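Local coordinates for RNA pseudouridylate synthase domain-containing protein 1 (Homo sapiens, PDB 5VBB) that probably converts selected uridines of RNA into pseudouridine, binding the RNA as an RluA-type synthase, at residues C89-L100 against M207-T217; K142-L151 against S162-R172. All blocks are in the same frame, centred on the assembly; numbering follows the deposited sequence.

Contact 1: residues C89-L100 against M207-T217; sequences CFKERRVTKAYL and MLHAFYLRIPT. With SO4 (sulfate ion), chain C.
A classic beta bulge interrupts the antiparallel pairing of strands 96-104 and 208-216, neighbours in the large sheet of this pseudouridine synthase fold: Phe211 and Tyr212 both face Ala98. The carbonyl oxygen of Ala98 accepts two bonds, from Phe211 N in the carbonyl plane (N to O 2.9 Å) and from Tyr212 N, which sits above that plane. Thr96 with Arg214 and Leu100 with His209 are hydrogen-bonded pairs on the two flanks. At the bulge, Leu100 CD1 lies over one face of the Phe211 ring, 3.9 Å from the ring centroid and 24° off its normal, a CH-pi contact that helix 247-256 adjoins through Leu247. The Tyr212 ring turns its edge to Thr96, whose methyl CG2 stands 3.7 Å from Tyr212 CE2, near the ring plane. With CG anti to the backbone N (chi1 179°), Tyr212 leans toward Arg214, two residues on along the same face, until OH meets Arg214 side-on, NE at 2.9 Å and NH2 more loosely; Glu223 takes OH as well, while Arg214 NH1 pairs with Asp259. A phenylalanine in place of Tyr212 would probably keep the edge contact with Thr96 but leave Arg214 NE and Glu223 without their shared hydroxyl partner. Because Ala98 O accepts from both Phe211 N and Tyr212 N, the extra residue costs the strand pair no amide partner at the bulge, and the carboxylate of Asp259 at Arg214 NH1 is likely to balance the charge of the guanidinium that grips the tyrosine hydroxyl.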
loop_
_atom_site.group_PDB
_atom_site.type_symbol
_atom_site.label_atom_id
_atom_site.label_comp_id
_atom_site.label_asym_id
_atom_site.label_seq_id
_atom_site.Cartn_x
_atom_site.Cartn_y
_atom_site.Cartn_z
ATOM N N CYS A 89 -17.164 0.986 8.874
ATOM C CA CYS A 89 -15.909 0.295 9.267
ATOM C C CYS A 89 -14.715 1.205 9.196
ATOM O O CYS A 89 -13.868 1.134 10.085
ATOM C CB CYS A 89 -15.659 -0.960 8.434
ATOM S SG CYS A 89 -16.972 -2.170 8.535
ATOM N N PHE A 90 -14.597 2.015 8.137
ATOM C CA PHE A 90 -13.439 2.896 8.011
ATOM C C PHE A 90 -13.456 4.004 9.058
ATOM O O PHE A 90 -12.461 4.190 9.754
ATOM C CB PHE A 90 -13.331 3.498 6.589
ATOM C CG PHE A 90 -12.771 2.520 5.582
ATOM C CD1 PHE A 90 -11.405 2.353 5.442
ATOM C CD2 PHE A 90 -13.609 1.717 4.834
ATOM C CE1 PHE A 90 -10.888 1.432 4.535
ATOM C CE2 PHE A 90 -13.090 0.775 3.943
ATOM C CZ PHE A 90 -11.730 0.633 3.809
ATOM N N LYS A 91 -14.598 4.675 9.210
ATOM C CA LYS A 91 -14.784 5.790 10.156
ATOM C C LYS A 91 -14.639 5.322 11.615
ATOM O O LYS A 91 -14.117 6.067 12.438
ATOM C CB LYS A 91 -16.141 6.498 9.934
ATOM C CG LYS A 91 -16.040 7.989 9.621
ATOM C CD LYS A 91 -15.866 8.824 10.879
ATOM C CE LYS A 91 -15.815 10.311 10.608
ATOM N N GLU A 92 -15.010 4.076 11.910
ATOM C CA GLU A 92 -14.825 3.491 13.242
ATOM C C GLU A 92 -13.485 2.782 13.418
ATOM O O GLU A 92 -13.273 2.166 14.462
ATOM C CB GLU A 92 -15.952 2.520 13.547
ATOM C CG GLU A 92 -17.280 3.228 13.686
ATOM C CD GLU A 92 -18.444 2.284 13.879
ATOM O OE1 GLU A 92 -18.208 1.060 14.009
ATOM O OE2 GLU A 92 -19.598 2.767 13.864
ATOM N N ARG A 93 -12.580 2.863 12.429
ATOM C CA ARG A 93 -11.253 2.268 12.456
ATOM C C ARG A 93 -11.289 0.753 12.714
ATOM O O ARG A 93 -10.482 0.256 13.483
ATOM C CB ARG A 93 -10.355 2.973 13.509
ATOM C CG ARG A 93 -9.691 4.238 13.016
ATOM C CD ARG A 93 -10.678 5.377 12.929
ATOM N NE ARG A 93 -9.998 6.663 12.770
ATOM C CZ ARG A 93 -10.612 7.832 12.631
ATOM N NH1 ARG A 93 -9.904 8.948 12.511
ATOM N NH2 ARG A 93 -11.941 7.898 12.608
ATOM N N ARG A 94 -12.208 0.032 12.058
ATOM C CA ARG A 94 -12.329 -1.426 12.222
ATOM C C ARG A 94 -11.755 -2.193 11.017
ATOM O O ARG A 94 -11.859 -3.416 10.981
ATOM C CB ARG A 94 -13.793 -1.793 12.452
ATOM C CG ARG A 94 -14.357 -1.123 13.712
ATOM C CD ARG A 94 -15.688 -1.683 14.152
ATOM N NE ARG A 94 -16.793 -1.241 13.290
ATOM C CZ ARG A 94 -17.355 -1.942 12.302
ATOM N NH1 ARG A 94 -18.365 -1.427 11.605
ATOM N NH2 ARG A 94 -16.915 -3.161 12.000
ATOM N N VAL A 95 -11.105 -1.498 10.066
ATOM C CA VAL A 95 -10.523 -2.140 8.858
ATOM C C VAL A 95 -9.091 -2.572 9.106
ATOM O O VAL A 95 -8.356 -1.879 9.804
ATOM C CB VAL A 95 -10.629 -1.174 7.660
ATOM C CG1 VAL A 95 -9.825 -1.645 6.434
ATOM C CG2 VAL A 95 -12.096 -0.941 7.316
ATOM N N THR A 96 -8.691 -3.733 8.533
ATOM C CA THR A 96 -7.319 -4.232 8.613
ATOM C C THR A 96 -6.703 -4.132 7.211
ATOM O O THR A 96 -7.324 -4.541 6.228
ATOM C CB THR A 96 -7.274 -5.656 9.141
ATOM O OG1 THR A 96 -7.896 -5.672 10.411
ATOM C CG2 THR A 96 -5.851 -6.191 9.280
ATOM N N LYS A 97 -5.477 -3.600 7.125
ATOM C CA LYS A 97 -4.762 -3.492 5.866
ATOM C C LYS A 97 -3.320 -3.870 6.038
ATOM O O LYS A 97 -2.748 -3.568 7.070
ATOM C CB LYS A 97 -4.763 -2.035 5.369
ATOM C CG LYS A 97 -6.096 -1.381 5.151
ATOM C CD LYS A 97 -5.931 -0.114 4.310
ATOM C CE LYS A 97 -7.189 0.706 4.233
ATOM N NZ LYS A 97 -6.962 2.052 3.640
ATOM N N ALA A 98 -2.713 -4.481 5.012
ATOM C CA ALA A 98 -1.287 -4.743 4.958
ATOM C C ALA A 98 -0.798 -4.560 3.538
ATOM O O ALA A 98 -1.551 -4.723 2.553
ATOM C CB ALA A 98 -0.930 -6.130 5.493
ATOM N N TYR A 99 0.459 -4.165 3.424
ATOM C CA TYR A 99 1.076 -3.869 2.149
ATOM C C TYR A 99 2.361 -4.602 2.039
ATOM O O TYR A 99 2.971 -4.923 3.053
ATOM C CB TYR A 99 1.421 -2.369 2.055
ATOM C CG TYR A 99 0.253 -1.428 2.133
ATOM C CD1 TYR A 99 -0.485 -1.298 3.306
ATOM C CD2 TYR A 99 -0.123 -0.655 1.032
ATOM C CE1 TYR A 99 -1.605 -0.480 3.367
ATOM C CE2 TYR A 99 -1.215 0.210 1.102
ATOM C CZ TYR A 99 -1.954 0.285 2.272
ATOM O OH TYR A 99 -2.979 1.163 2.418
ATOM N N LEU A 100 2.823 -4.776 0.807
ATOM C CA LEU A 100 4.142 -5.294 0.512
ATOM C C LEU A 100 4.914 -4.158 -0.094
ATOM O O LEU A 100 4.328 -3.321 -0.793
ATOM C CB LEU A 100 4.079 -6.431 -0.516
ATOM C CG LEU A 100 3.385 -7.689 -0.063
ATOM C CD1 LEU A 100 3.193 -8.632 -1.205
ATOM C CD2 LEU A 100 4.148 -8.384 1.068
ATOM N N MET A 207 7.541 0.535 -5.841
ATOM C CA MET A 207 7.337 -0.800 -5.264
ATOM C C MET A 207 6.557 -0.793 -3.923
ATOM O O MET A 207 7.073 -1.198 -2.890
ATOM C CB MET A 207 8.695 -1.497 -5.076
ATOM C CG MET A 207 9.575 -1.487 -6.323
ATOM S SD MET A 207 8.804 -2.273 -7.765
ATOM C CE MET A 207 10.007 -1.849 -9.042
ATOM N N LEU A 208 5.288 -0.415 -3.981
ATOM C CA LEU A 208 4.370 -0.435 -2.849
ATOM C C LEU A 208 3.090 -1.010 -3.389
ATOM O O LEU A 208 2.667 -0.594 -4.453
ATOM C CB LEU A 208 4.172 0.980 -2.249
ATOM C CG LEU A 208 3.263 1.074 -1.024
ATOM C CD1 LEU A 208 3.848 0.279 0.155
ATOM C CD2 LEU A 208 3.127 2.514 -0.564
ATOM N N HIS A 209 2.513 -2.010 -2.687
ATOM C CA HIS A 209 1.365 -2.759 -3.126
ATOM C C HIS A 209 0.438 -3.035 -1.948
ATOM O O HIS A 209 0.894 -3.546 -0.923
ATOM C CB HIS A 209 1.859 -4.111 -3.673
ATOM C CG HIS A 209 0.765 -5.005 -4.162
ATOM N ND1 HIS A 209 0.032 -4.694 -5.301
ATOM C CD2 HIS A 209 0.300 -6.178 -3.646
ATOM C CE1 HIS A 209 -0.848 -5.676 -5.443
ATOM N NE2 HIS A 209 -0.709 -6.600 -4.478
ATOM N N ALA A 210 -0.831 -2.703 -2.086
ATOM C CA ALA A 210 -1.828 -2.969 -1.033
ATOM C C ALA A 210 -2.205 -4.422 -1.187
ATOM O O ALA A 210 -2.895 -4.802 -2.117
ATOM C CB ALA A 210 -3.027 -2.043 -1.205
ATOM N N PHE A 211 -1.734 -5.235 -0.271
ATOM C CA PHE A 211 -1.795 -6.686 -0.347
ATOM C C PHE A 211 -2.987 -7.305 0.344
ATOM O O PHE A 211 -3.697 -8.086 -0.269
ATOM C CB PHE A 211 -0.489 -7.206 0.279
ATOM C CG PHE A 211 -0.330 -8.691 0.423
ATOM C CD1 PHE A 211 -0.257 -9.508 -0.701
ATOM C CD2 PHE A 211 -0.039 -9.246 1.656
ATOM C CE1 PHE A 211 0.092 -10.857 -0.581
ATOM C CE2 PHE A 211 0.209 -10.597 1.782
ATOM C CZ PHE A 211 0.332 -11.385 0.664
ATOM N N TYR A 212 -3.232 -6.949 1.595
ATOM C CA TYR A 212 -4.259 -7.543 2.417
ATOM C C TYR A 212 -5.264 -6.472 2.807
ATOM O O TYR A 212 -4.878 -5.352 3.136
ATOM C CB TYR A 212 -3.619 -8.190 3.651
ATOM C CG TYR A 212 -4.633 -8.822 4.574
ATOM C CD1 TYR A 212 -5.139 -10.095 4.323
ATOM C CD2 TYR A 212 -5.099 -8.146 5.697
ATOM C CE1 TYR A 212 -6.159 -10.632 5.111
ATOM C CE2 TYR A 212 -6.079 -8.693 6.515
ATOM C CZ TYR A 212 -6.582 -9.947 6.244
ATOM O OH TYR A 212 -7.534 -10.433 7.104
ATOM N N LEU A 213 -6.542 -6.795 2.714
ATOM C CA LEU A 213 -7.598 -5.852 3.082
ATOM C C LEU A 213 -8.761 -6.627 3.692
ATOM O O LEU A 213 -9.167 -7.637 3.152
ATOM C CB LEU A 213 -8.032 -5.042 1.850
ATOM C CG LEU A 213 -9.254 -4.099 1.976
ATOM C CD1 LEU A 213 -8.921 -2.880 2.845
ATOM C CD2 LEU A 213 -9.739 -3.658 0.574
ATOM N N ARG A 214 -9.224 -6.216 4.860
ATOM C CA ARG A 214 -10.344 -6.849 5.535
ATOM C C ARG A 214 -11.267 -5.751 6.000
ATOM O O ARG A 214 -10.821 -4.896 6.752
ATOM C CB ARG A 214 -9.881 -7.678 6.720
ATOM C CG ARG A 214 -10.985 -8.576 7.296
ATOM C CD ARG A 214 -10.756 -8.897 8.768
ATOM N NE ARG A 214 -9.463 -9.521 9.004
ATOM C CZ ARG A 214 -8.893 -9.709 10.194
ATOM N NH1 ARG A 214 -9.509 -9.321 11.306
ATOM N NH2 ARG A 214 -7.709 -10.287 10.279
ATOM N N ILE A 215 -12.551 -5.769 5.542
ATOM C CA ILE A 215 -13.553 -4.763 5.865
ATOM C C ILE A 215 -14.724 -5.559 6.510
ATOM O O ILE A 215 -15.471 -6.228 5.808
ATOM C CB ILE A 215 -13.972 -3.994 4.606
ATOM C CG1 ILE A 215 -12.714 -3.429 3.851
ATOM C CG2 ILE A 215 -14.968 -2.880 4.978
ATOM C CD1 ILE A 215 -12.976 -2.837 2.522
ATOM N N PRO A 216 -14.798 -5.575 7.848
ATOM C CA PRO A 216 -15.802 -6.410 8.529
ATOM C C PRO A 216 -17.163 -5.734 8.592
ATOM O O PRO A 216 -17.590 -5.290 9.650
ATOM C CB PRO A 216 -15.169 -6.621 9.900
ATOM C CG PRO A 216 -14.442 -5.332 10.164
ATOM C CD PRO A 216 -13.900 -4.910 8.817
ATOM N N THR A 217 -17.860 -5.666 7.451
ATOM C CA THR A 217 -19.171 -4.998 7.405
ATOM C C THR A 217 -20.263 -5.847 8.079
ATOM O O THR A 217 -20.108 -7.049 8.263
ATOM C CB THR A 217 -19.604 -4.613 5.962
ATOM O OG1 THR A 217 -20.117 -5.762 5.271
ATOM C CG2 THR A 217 -18.499 -3.956 5.156
HETATM S S SO4 C . -6.367 7.394 11.864
HETATM O O1 SO4 C . -5.334 7.486 12.894
HETATM O O2 SO4 C . -7.326 8.447 12.074
HETATM O O3 SO4 C . -5.818 7.605 10.556
HETATM O O4 SO4 C . -6.997 6.083 11.910
#

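Contact 2: residues K142-L151 against S162-R172; sequences KPSLTDLVVL and SKVLLKPLTGR. With SO4 (sulfate ion), chain C; SO4 (sulfate ion), chain D.
Bends at chi2 (-87°) and chi3 (65°) fold Arg172 back along the opposing chain, so that its NH2 reaches Pro143 O at 2.8 Å, in both the guanidinium and the carbonyl plane. Lys142 runs extended beyond CG and crosses Arg172 at about a right angle: Lys142 CB packs 3.4 Å from Arg172 NE, on the guanidinium face, while Lys142 NZ goes on to the sulfate of chain D. That sulfate takes Arg172 NH1 through its O2 (2.9 Å) and Arg172 NE through its O3; the sulfate of chain C lies at the guanidinium edge, bonded to Arg172 NH2 and to Gly171 N. Both anions probably come from the crystallisation liquor, and they are likely to offset the neighbouring positive charges. Strands 146-156 and 159-168 form an antiparallel beta hairpin, and these residues stand where its open ends run on into loops. There Thr170 OG1 accepts from Leu145 N at 3.1 Å and also bonds Gln175 of helix 175-182. In the hairpin, Asp147 with Lys167 and Val149 with Leu165 are hydrogen-bonded pairs. On the face carrying Thr146, Leu148 and Val164, Leu166 CD2 presses against Leu148 CG (3.7 Å), the two leucines side by side and pointing the same way. Leu151 CD1 rests 3.7 Å from Val164 C, and helix 247-256 meets Leu151 through Leu247 and Leu250.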
loop_
_atom_site.group_PDB
_atom_site.type_symbol
_atom_site.label_atom_id
_atom_site.label_comp_id
_atom_site.label_asym_id
_atom_site.label_seq_id
_atom_site.Cartn_x
_atom_site.Cartn_y
_atom_site.Cartn_z
ATOM N N LYS A 142 0.117 14.165 13.396
ATOM C CA LYS A 142 -1.003 13.314 13.732
ATOM C C LYS A 142 -0.557 11.917 14.088
ATOM O O LYS A 142 0.539 11.510 13.704
ATOM C CB LYS A 142 -1.995 13.265 12.564
ATOM C CG LYS A 142 -2.920 14.466 12.492
ATOM C CD LYS A 142 -3.871 14.286 11.337
ATOM C CE LYS A 142 -4.474 15.573 10.821
ATOM N NZ LYS A 142 -5.397 15.282 9.681
ATOM N N PRO A 143 -1.408 11.184 14.850
ATOM C CA PRO A 143 -1.036 9.828 15.291
ATOM C C PRO A 143 -0.612 8.916 14.197
ATOM O O PRO A 143 -1.280 8.828 13.159
ATOM C CB PRO A 143 -2.318 9.279 15.908
ATOM C CG PRO A 143 -3.148 10.444 16.194
ATOM C CD PRO A 143 -2.770 11.534 15.302
ATOM N N SER A 144 0.456 8.198 14.428
ATOM C CA SER A 144 1.000 7.371 13.372
ATOM C C SER A 144 1.613 6.124 13.896
ATOM O O SER A 144 2.349 6.179 14.881
ATOM C CB SER A 144 2.041 8.167 12.586
ATOM O OG SER A 144 1.579 9.448 12.186
ATOM N N LEU A 145 1.352 5.006 13.238
ATOM C CA LEU A 145 1.955 3.740 13.633
ATOM C C LEU A 145 1.976 2.781 12.459
ATOM O O LEU A 145 0.911 2.404 11.945
ATOM C CB LEU A 145 1.205 3.108 14.787
ATOM C CG LEU A 145 1.815 1.787 15.350
ATOM C CD1 LEU A 145 3.226 1.952 15.759
ATOM C CD2 LEU A 145 1.098 1.373 16.524
ATOM N N THR A 146 3.178 2.356 12.075
ATOM C CA THR A 146 3.419 1.383 11.018
ATOM C C THR A 146 4.269 0.263 11.564
ATOM O O THR A 146 5.371 0.496 12.081
ATOM C CB THR A 146 4.146 1.965 9.780
ATOM O OG1 THR A 146 3.396 3.015 9.219
ATOM C CG2 THR A 146 4.345 0.918 8.688
ATOM N N ASP A 147 3.755 -0.937 11.465
ATOM C CA ASP A 147 4.473 -2.143 11.827
ATOM C C ASP A 147 5.152 -2.700 10.573
ATOM O O ASP A 147 4.489 -2.986 9.584
ATOM C CB ASP A 147 3.495 -3.135 12.416
ATOM C CG ASP A 147 4.068 -4.448 12.865
ATOM O OD1 ASP A 147 5.227 -4.468 13.309
ATOM O OD2 ASP A 147 3.316 -5.442 12.870
ATOM N N LEU A 148 6.456 -2.846 10.612
ATOM C CA LEU A 148 7.251 -3.303 9.457
ATOM C C LEU A 148 7.887 -4.643 9.816
ATOM O O LEU A 148 8.638 -4.710 10.788
ATOM C CB LEU A 148 8.349 -2.263 9.163
ATOM C CG LEU A 148 9.301 -2.481 7.978
ATOM C CD1 LEU A 148 9.865 -1.174 7.499
ATOM C CD2 LEU A 148 10.514 -3.402 8.329
ATOM N N VAL A 149 7.693 -5.653 8.979
ATOM C CA VAL A 149 8.293 -6.983 9.125
ATOM C C VAL A 149 9.178 -7.238 7.869
ATOM O O VAL A 149 8.688 -7.213 6.725
ATOM C CB VAL A 149 7.187 -8.070 9.286
ATOM C CG1 VAL A 149 7.792 -9.466 9.397
ATOM C CG2 VAL A 149 6.316 -7.788 10.510
ATOM N N VAL A 150 10.442 -7.555 8.089
ATOM C CA VAL A 150 11.364 -7.812 6.990
ATOM C C VAL A 150 11.153 -9.244 6.491
ATOM O O VAL A 150 11.258 -10.172 7.276
ATOM C CB VAL A 150 12.828 -7.550 7.385
ATOM C CG1 VAL A 150 13.753 -7.798 6.217
ATOM C CG2 VAL A 150 13.024 -6.126 7.892
ATOM N N LEU A 151 10.855 -9.414 5.187
ATOM C CA LEU A 151 10.610 -10.724 4.600
ATOM C C LEU A 151 11.881 -11.292 4.007
ATOM O O LEU A 151 12.208 -12.461 4.225
ATOM C CB LEU A 151 9.542 -10.627 3.524
ATOM C CG LEU A 151 8.205 -10.116 3.972
ATOM C CD1 LEU A 151 7.332 -9.837 2.760
ATOM C CD2 LEU A 151 7.569 -11.052 5.019
ATOM N N SER A 162 15.306 -4.382 0.686
ATOM C CA SER A 162 14.558 -5.291 1.560
ATOM C C SER A 162 13.130 -5.449 1.094
ATOM O O SER A 162 12.433 -4.461 0.908
ATOM C CB SER A 162 14.529 -4.774 2.995
ATOM O OG SER A 162 15.841 -4.676 3.520
ATOM N N LYS A 163 12.663 -6.685 0.987
ATOM C CA LYS A 163 11.260 -6.930 0.743
ATOM C C LYS A 163 10.577 -6.973 2.118
ATOM O O LYS A 163 11.036 -7.701 3.006
ATOM C CB LYS A 163 11.039 -8.246 0.011
ATOM C CG LYS A 163 9.572 -8.435 -0.335
ATOM C CD LYS A 163 9.417 -9.617 -1.249
ATOM C CE LYS A 163 7.970 -9.926 -1.464
ATOM N NZ LYS A 163 7.785 -11.143 -2.300
ATOM N N VAL A 164 9.512 -6.163 2.312
ATOM C CA VAL A 164 8.864 -6.055 3.608
ATOM C C VAL A 164 7.372 -6.185 3.532
ATOM O O VAL A 164 6.769 -5.900 2.495
ATOM C CB VAL A 164 9.215 -4.716 4.315
ATOM C CG1 VAL A 164 10.722 -4.512 4.421
ATOM C CG2 VAL A 164 8.570 -3.524 3.598
ATOM N N LEU A 165 6.771 -6.512 4.689
ATOM C CA LEU A 165 5.331 -6.489 4.906
ATOM C C LEU A 165 5.101 -5.275 5.824
ATOM O O LEU A 165 5.787 -5.141 6.850
ATOM C CB LEU A 165 4.862 -7.778 5.586
ATOM C CG LEU A 165 3.356 -7.924 5.920
ATOM C CD1 LEU A 165 2.525 -7.947 4.682
ATOM C CD2 LEU A 165 3.105 -9.191 6.648
ATOM N N LEU A 166 4.149 -4.406 5.476
ATOM C CA LEU A 166 3.826 -3.214 6.254
ATOM C C LEU A 166 2.412 -3.257 6.699
ATOM O O LEU A 166 1.525 -3.426 5.867
ATOM C CB LEU A 166 4.043 -1.956 5.430
ATOM C CG LEU A 166 5.482 -1.752 4.932
ATOM C CD1 LEU A 166 5.524 -0.835 3.775
ATOM C CD2 LEU A 166 6.386 -1.292 6.033
ATOM N N LYS A 167 2.164 -3.100 7.999
ATOM C CA LYS A 167 0.799 -3.075 8.519
ATOM C C LYS A 167 0.594 -1.736 9.213
ATOM O O LYS A 167 1.104 -1.519 10.316
ATOM C CB LYS A 167 0.574 -4.232 9.471
ATOM C CG LYS A 167 -0.890 -4.394 9.887
ATOM C CD LYS A 167 -1.018 -5.394 10.988
ATOM C CE LYS A 167 -2.402 -5.415 11.551
ATOM N NZ LYS A 167 -2.504 -6.381 12.666
ATOM N N PRO A 168 -0.085 -0.788 8.563
ATOM C CA PRO A 168 -0.357 0.473 9.253
ATOM C C PRO A 168 -1.524 0.310 10.222
ATOM O O PRO A 168 -2.492 -0.356 9.882
ATOM C CB PRO A 168 -0.744 1.419 8.133
ATOM C CG PRO A 168 -1.335 0.553 7.043
ATOM C CD PRO A 168 -0.753 -0.847 7.247
ATOM N N LEU A 169 -1.435 0.914 11.397
ATOM C CA LEU A 169 -2.546 0.940 12.344
ATOM C C LEU A 169 -3.191 2.306 12.345
ATOM O O LEU A 169 -4.091 2.518 13.125
ATOM C CB LEU A 169 -2.090 0.542 13.745
ATOM C CG LEU A 169 -1.595 -0.914 13.840
ATOM C CD1 LEU A 169 -1.112 -1.241 15.229
ATOM C CD2 LEU A 169 -2.701 -1.897 13.452
ATOM N N THR A 170 -2.711 3.235 11.505
ATOM C CA THR A 170 -3.282 4.569 11.359
ATOM C C THR A 170 -3.406 4.823 9.859
ATOM O O THR A 170 -2.880 4.043 9.072
ATOM C CB THR A 170 -2.459 5.604 12.053
ATOM O OG1 THR A 170 -1.147 5.524 11.552
ATOM C CG2 THR A 170 -2.450 5.433 13.563
ATOM N N GLY A 171 -4.081 5.903 9.482
ATOM C CA GLY A 171 -4.340 6.224 8.094
ATOM C C GLY A 171 -3.801 7.555 7.626
ATOM O O GLY A 171 -4.484 8.257 6.893
ATOM N N ARG A 172 -2.555 7.889 7.944
ATOM C CA ARG A 172 -2.022 9.203 7.532
ATOM C C ARG A 172 -1.793 9.215 6.036
ATOM O O ARG A 172 -1.484 8.185 5.479
ATOM C CB ARG A 172 -0.698 9.529 8.252
ATOM C CG ARG A 172 -0.716 9.413 9.763
ATOM C CD ARG A 172 -1.182 10.709 10.406
ATOM N NE ARG A 172 -2.583 10.983 10.060
ATOM C CZ ARG A 172 -3.647 10.396 10.605
ATOM N NH1 ARG A 172 -4.869 10.716 10.195
ATOM N NH2 ARG A 172 -3.500 9.489 11.571
HETATM S S SO4 C . -6.367 7.394 11.864
HETATM O O1 SO4 C . -5.334 7.486 12.894
HETATM O O2 SO4 C . -7.326 8.447 12.074
HETATM O O3 SO4 C . -5.818 7.605 10.556
HETATM O O4 SO4 C . -6.997 6.083 11.910
HETATM S S SO4 D . -3.635 13.221 7.248
HETATM O O1 SO4 D . -3.495 14.667 7.391
HETATM O O2 SO4 D . -4.743 12.732 8.097
HETATM O O3 SO4 D . -2.365 12.550 7.568
HETATM O O4 SO4 D . -3.940 12.938 5.878
#

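The centres of the two contacts lie about 12 Å apart, and one antiparallel sheet carries both. Strand 96-104 adjoins strand 159-168, giving the local order 208-216, 96-104, 159-168, 146-156; a probable hydrogen bond from Leu166 N to Tyr99 O, 2.7 Å long, joins the two pairs. Along the chain, 89-100 comes first, then the hairpin of contact 2, and 207-217 last, so contact 1 brings together chain parts on both sides of contact 2. Helix 247-256 packs on residues of both. The sulfate of chain C also bridges them, held by Arg93 from contact 1 and by Gly171 and Arg172 from contact 2, a basic site consistent with RNA binding.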